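Local atomic coordinates of chloromuconate cycloisomerase (PDB entry 4M0X), a protein that is a member of the enolase superfamily, with a barrel domain that holds a manganese ion. Residues R115-R120 against G357-E362; I225-T230 against A246-T251. One frame throughout, in Å; residues are numbered along the deposited sequence.

Interaction 1. Residues R115-R120 against G357-E362; sequences RERRSR and GVNLDE. Unlike the reference sequence in segment 115-120: Arg115 (reference Ala).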
loop_
_atom_site.group_PDB
_atom_site.type_symbol
_atom_site.label_atom_id
_atom_site.label_comp_id
_atom_site.label_asym_id
_atom_site.label_seq_id
_atom_site.Cartn_x
_atom_site.Cartn_y
_atom_site.Cartn_z
ATOM N N ARG A 115 -34.737 13.219 29.677
ATOM C CA ARG A 115 -35.614 12.529 28.767
ATOM C C ARG A 115 -36.195 11.310 29.459
ATOM O O ARG A 115 -37.413 11.205 29.636
ATOM C CB ARG A 115 -34.860 12.139 27.508
ATOM C CG ARG A 115 -35.742 12.117 26.282
ATOM C CD ARG A 115 -36.072 13.522 25.820
ATOM N NE ARG A 115 -37.229 13.462 24.945
ATOM C CZ ARG A 115 -38.492 13.365 25.363
ATOM N NH1 ARG A 115 -38.781 13.355 26.657
ATOM N NH2 ARG A 115 -39.467 13.270 24.479
ATOM N N GLU A 116 -35.303 10.418 29.884
ATOM C CA GLU A 116 -35.656 9.233 30.658
ATOM C C GLU A 116 -36.634 9.509 31.793
ATOM O O GLU A 116 -37.529 8.730 32.052
ATOM N N ARG A 117 -36.484 10.631 32.461
ATOM C CA ARG A 117 -37.425 10.955 33.530
ATOM C C ARG A 117 -38.749 11.567 33.127
ATOM O O ARG A 117 -39.745 11.341 33.794
ATOM C CB ARG A 117 -36.755 11.850 34.517
ATOM C CG ARG A 117 -35.754 11.042 35.251
ATOM C CD ARG A 117 -34.919 11.952 36.058
ATOM N NE ARG A 117 -33.866 11.176 36.652
ATOM C CZ ARG A 117 -32.872 11.712 37.338
ATOM N NH1 ARG A 117 -32.814 13.029 37.489
ATOM N NH2 ARG A 117 -31.937 10.940 37.867
ATOM N N ARG A 118 -38.762 12.373 32.071
ATOM C CA ARG A 118 -40.031 12.816 31.543
ATOM C C ARG A 118 -40.816 11.561 31.116
ATOM O O ARG A 118 -41.953 11.387 31.539
ATOM C CB ARG A 118 -39.847 13.844 30.428
ATOM C CG ARG A 118 -39.074 15.072 30.891
ATOM C CD ARG A 118 -38.658 15.968 29.724
ATOM N NE ARG A 118 -37.224 15.859 29.410
ATOM C CZ ARG A 118 -36.697 15.852 28.178
ATOM N NH1 ARG A 118 -37.498 15.928 27.120
ATOM N NH2 ARG A 118 -35.368 15.759 27.994
ATOM N N SER A 119 -40.187 10.663 30.348
ATOM C CA SER A 119 -40.835 9.435 29.890
ATOM C C SER A 119 -40.984 8.384 31.003
ATOM O O SER A 119 -41.656 7.389 30.818
ATOM C CB SER A 119 -40.070 8.834 28.707
ATOM O OG SER A 119 -40.254 9.574 27.505
ATOM N N ARG A 120 -40.365 8.596 32.164
ATOM C CA ARG A 120 -40.471 7.637 33.276
ATOM C C ARG A 120 -39.845 6.271 32.959
ATOM O O ARG A 120 -40.364 5.256 33.389
ATOM N N GLY A 357 -31.060 6.867 36.082
ATOM C CA GLY A 357 -31.300 5.929 37.187
ATOM C C GLY A 357 -30.871 6.323 38.587
ATOM O O GLY A 357 -31.035 5.550 39.501
ATOM N N VAL A 358 -30.307 7.516 38.750
ATOM C CA VAL A 358 -29.902 8.061 40.058
ATOM C C VAL A 358 -30.464 9.455 40.163
ATOM O O VAL A 358 -30.651 10.099 39.138
ATOM C CB VAL A 358 -28.369 8.168 40.236
ATOM C CG1 VAL A 358 -27.759 6.797 40.504
ATOM C CG2 VAL A 358 -27.741 8.835 39.024
ATOM N N ASN A 359 -30.711 9.918 41.390
ATOM C CA ASN A 359 -31.334 11.215 41.631
ATOM C C ASN A 359 -30.457 12.137 42.444
ATOM O O ASN A 359 -29.649 11.673 43.245
ATOM C CB ASN A 359 -32.640 10.995 42.340
ATOM C CG ASN A 359 -33.671 10.330 41.445
ATOM O OD1 ASN A 359 -34.019 9.174 41.653
ATOM N ND2 ASN A 359 -34.156 11.058 40.429
ATOM N N LEU A 360 -30.572 13.446 42.227
ATOM C CA LEU A 360 -29.871 14.379 43.105
ATOM C C LEU A 360 -30.209 14.246 44.594
ATOM O O LEU A 360 -31.346 13.989 44.985
ATOM C CB LEU A 360 -30.154 15.808 42.711
ATOM C CG LEU A 360 -29.043 16.422 41.893
ATOM C CD1 LEU A 360 -29.323 17.912 41.778
ATOM C CD2 LEU A 360 -27.670 16.149 42.499
ATOM N N ASP A 361 -29.207 14.449 45.427
ATOM C CA ASP A 361 -29.464 14.762 46.805
ATOM C C ASP A 361 -29.012 16.195 47.018
ATOM O O ASP A 361 -27.817 16.470 47.096
ATOM C CB ASP A 361 -28.718 13.809 47.726
ATOM C CG ASP A 361 -28.881 14.161 49.192
ATOM O OD1 ASP A 361 -28.902 15.374 49.546
ATOM O OD2 ASP A 361 -28.957 13.200 49.994
ATOM N N GLU A 362 -29.971 17.102 47.143
ATOM C CA GLU A 362 -29.638 18.525 47.123
ATOM C C GLU A 362 -28.889 19.009 48.367
ATOM O O GLU A 362 -28.191 20.015 48.341
ATOM C CB GLU A 362 -30.874 19.351 46.806
ATOM C CG GLU A 362 -31.268 19.199 45.356
ATOM C CD GLU A 362 -32.097 20.353 44.851
ATOM O OE1 GLU A 362 -31.559 21.492 44.769
ATOM O OE2 GLU A 362 -33.286 20.119 44.533
#

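Interaction 2. Residues I225-T230 against A246-T251; sequences IARWNT and ADESVT. With MN (manganese (II) ion), chain C.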
loop_
_atom_site.group_PDB
_atom_site.type_symbol
_atom_site.label_atom_id
_atom_site.label_comp_id
_atom_site.label_asym_id
_atom_site.label_seq_id
_atom_site.Cartn_x
_atom_site.Cartn_y
_atom_site.Cartn_z
ATOM N N ILE A 225 1.767 3.862 24.132
ATOM C CA ILE A 225 2.523 4.967 23.577
ATOM C C ILE A 225 1.589 6.140 23.315
ATOM O O ILE A 225 0.368 6.002 23.481
ATOM C CB ILE A 225 3.304 4.548 22.314
ATOM C CG1 ILE A 225 2.390 4.016 21.216
ATOM C CG2 ILE A 225 4.307 3.469 22.668
ATOM C CD1 ILE A 225 3.051 3.951 19.840
ATOM N N ALA A 226 2.165 7.281 22.929
ATOM C CA ALA A 226 1.417 8.536 22.661
ATOM C C ALA A 226 0.125 8.352 21.815
ATOM O O ALA A 226 0.053 7.446 21.032
ATOM C CB ALA A 226 2.344 9.580 22.035
ATOM N N ARG A 227 -0.865 9.225 21.977
ATOM C CA ARG A 227 -2.167 9.060 21.329
ATOM C C ARG A 227 -2.163 9.218 19.818
ATOM O O ARG A 227 -3.003 8.648 19.106
ATOM C CB ARG A 227 -3.211 9.995 21.932
ATOM C CG ARG A 227 -3.035 11.452 21.587
ATOM C CD ARG A 227 -3.859 12.314 22.523
ATOM N NE ARG A 227 -3.253 12.339 23.845
ATOM C CZ ARG A 227 -3.896 12.697 24.950
ATOM N NH1 ARG A 227 -5.167 13.053 24.904
ATOM N NH2 ARG A 227 -3.265 12.681 26.104
ATOM N N TRP A 228 -1.195 9.965 19.331
ATOM C CA TRP A 228 -1.156 10.289 17.915
ATOM C C TRP A 228 -0.305 9.260 17.142
ATOM O O TRP A 228 -0.244 9.316 15.899
ATOM C CB TRP A 228 -0.580 11.705 17.737
ATOM C CG TRP A 228 0.670 11.889 18.542
ATOM C CD1 TRP A 228 0.784 12.499 19.755
ATOM C CD2 TRP A 228 1.972 11.381 18.216
ATOM N NE1 TRP A 228 2.084 12.434 20.187
ATOM C CE2 TRP A 228 2.834 11.753 19.262
ATOM C CE3 TRP A 228 2.495 10.674 17.118
ATOM C CZ2 TRP A 228 4.191 11.426 19.261
ATOM C CZ3 TRP A 228 3.829 10.349 17.109
ATOM C CH2 TRP A 228 4.667 10.718 18.177
ATOM N N ASN A 229 0.369 8.346 17.863
ATOM C CA ASN A 229 1.287 7.412 17.209
ATOM C C ASN A 229 0.600 6.130 16.729
ATOM O O ASN A 229 0.813 5.025 17.274
ATOM C CB ASN A 229 2.528 7.153 18.066
ATOM C CG ASN A 229 3.669 6.543 17.278
ATOM O OD1 ASN A 229 3.450 5.857 16.305
ATOM N ND2 ASN A 229 4.887 6.766 17.716
ATOM N N THR A 230 -0.232 6.318 15.702
ATOM C CA THR A 230 -1.018 5.283 15.072
ATOM C C THR A 230 -0.099 4.212 14.549
ATOM O O THR A 230 -0.339 3.013 14.776
ATOM C CB THR A 230 -1.804 5.844 13.878
ATOM O OG1 THR A 230 -2.744 6.807 14.346
ATOM C CG2 THR A 230 -2.553 4.774 13.186
ATOM N N ALA A 246 -6.868 1.074 22.486
ATOM C CA ALA A 246 -6.892 2.501 22.382
ATOM C C ALA A 246 -7.791 3.074 23.464
ATOM O O ALA A 246 -8.893 2.559 23.719
ATOM C CB ALA A 246 -7.407 2.893 21.020
ATOM N N ASP A 247 -7.319 4.137 24.105
ATOM C CA ASP A 247 -8.118 4.891 25.042
ATOM C C ASP A 247 -8.017 6.342 24.568
ATOM O O ASP A 247 -8.850 6.773 23.756
ATOM C CB ASP A 247 -7.640 4.700 26.486
ATOM C CG ASP A 247 -8.350 5.639 27.479
ATOM O OD1 ASP A 247 -9.330 6.313 27.072
ATOM O OD2 ASP A 247 -7.921 5.726 28.653
ATOM N N GLU A 248 -6.985 7.068 25.024
ATOM C CA GLU A 248 -6.709 8.449 24.578
ATOM C C GLU A 248 -6.756 8.619 23.055
ATOM O O GLU A 248 -7.005 9.720 22.568
ATOM C CB GLU A 248 -5.304 8.889 25.014
ATOM C CG GLU A 248 -5.102 9.254 26.478
ATOM C CD GLU A 248 -4.782 8.040 27.323
ATOM O OE1 GLU A 248 -5.096 6.873 26.905
ATOM O OE2 GLU A 248 -4.215 8.250 28.421
ATOM N N SER A 249 -6.469 7.539 22.315
ATOM C CA SER A 249 -6.438 7.561 20.860
ATOM C C SER A 249 -7.820 7.509 20.240
ATOM O O SER A 249 -7.962 7.912 19.083
ATOM C CB SER A 249 -5.593 6.409 20.312
ATOM O OG SER A 249 -4.194 6.659 20.434
ATOM N N VAL A 250 -8.815 6.980 20.978
ATOM C CA VAL A 250 -10.223 7.001 20.539
ATOM C C VAL A 250 -11.061 7.938 21.342
ATOM O O VAL A 250 -11.573 7.593 22.411
ATOM C CB VAL A 250 -10.995 5.688 20.712
ATOM C CG1 VAL A 250 -11.399 5.103 19.362
ATOM C CG2 VAL A 250 -10.302 4.720 21.646
ATOM N N THR A 251 -11.258 9.124 20.831
ATOM C CA THR A 251 -12.176 9.988 21.521
ATOM C C THR A 251 -13.227 10.424 20.565
ATOM O O THR A 251 -14.183 11.033 20.970
ATOM C CB THR A 251 -11.502 11.230 22.062
ATOM O OG1 THR A 251 -11.094 12.029 20.947
ATOM C CG2 THR A 251 -10.300 10.857 22.929
HETATM MN MN MN C . -6.661 4.687 30.169
HETATM O O HOH W 1 -5.841 6.997 30.623
HETATM O O HOH W 2 -5.003 5.099 28.747
#

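Interaction 1. Residues R115-R120 against G357-E362
Arg117 reaches across to Asn359 and lays the face of its guanidinium against the asparagine amide nitrogen. The Arg117 chain runs straight from CG to NE. Its chi1 of -71° sets CG beside the backbone N and anti to the carbonyl carbon, and the extended chain then carries the flat group out toward residues 357-362. Asn359 ND2 sits about over the middle of that group, 3.3 Å above the Arg117 guanidinium plane. It lies 3.4 Å from Arg117 CZ and equally far from Arg117 NH2. Both nitrogens are donors, so this is a contact of face against amide and not a bond. The two planes are 30° apart, which makes the overlap tilted but close to parallel. Arg117 and Asn359 point opposite ways as they pass, so their flat ends overlap. Val358 O lies at the edge of the same guanidinium, near its plane, but the model places it too close to Arg117 NH2 for that detail to be trusted. The firmer polar partner of Arg117 is Asp113, which forms a salt bridge with NH1 from earlier in the same helix.

Helix 101-118 belongs to the N-terminal domain of the enolase fold and ends here in a Schellman motif. Arg120, with positive phi, is its C-prime residue. Residues 357-362 lead from the loop after strand 347-349 into helix 362-368 and pass beside the N-terminal domain, where Leu360 touches Leu35 and Arg37 of strand 27-40. Backbone hydrogen bonds join Asn359 to Thr338 and Asp361 to Val336. Asp361 is the N-cap of helix 362-368. On the helix side, Arg115, which differs from the reference sequence, forms a salt bridge with Asp125 of a second subunit.

Interaction 2. Residues I225-T230 against A246-T251
Arg227 packs across Glu248 and Ser249. CB of Arg227 lies 3.8 Å from Ser249 OG and 3.9 Å from Glu248 CB. Farther out, Arg227 CD passes Glu248 O at 4.1 Å. A bend at chi3 (73°) turns the guanidinium over the Glu248 chain. Glu248 CG sits under one face, offset from the centre, 3.9 Å from Arg227 NH2. Glu248 runs nearly perpendicular to Arg227. The polar tip has other partners: NH2 hydrogen-bonds to Trp58 O, and Phe98 of a neighbouring subunit makes a cation-pi contact.

Both segments lie mainly in loops that follow neighbouring parallel strands, 220-222 and 244-246, of the TIM-barrel-like domain. Ser249 OG ties them together by donating to Arg227 O at 2.7 Å, and it also hydrogen-bonds with Gln223 NE2. Glu248 is bent at chi2, and its carboxylate turns toward the metal. OE1 and OE2 each accept from a different water on the manganese ion. Asp247 OD2 binds the ion directly at 2.2 Å. Asp196 and Glu222 complete the protein ligands.

From the N terminus, the chain first builds the N-terminal domain, including helix 101-118. It then runs through the barrel. Interaction 2 closes a short loop there, with 15 residues between its segments, mostly helix 230-239 and the start of strand 244-246. The chain goes on through the remaining parallel strands, then to strand 347-349, which pairs antiparallel with 134-141. After that strand, interaction 1 closes a loop of 236 residues by bringing 357-362 beside the end of helix 101-118. Interaction 2 is therefore nested inside interaction 1. Interaction 1 joins the two domains; interaction 2 joins two neighbouring barrel loops. They lie on opposite sides of the chain's centre, with their nearest atoms about 22 Å apart.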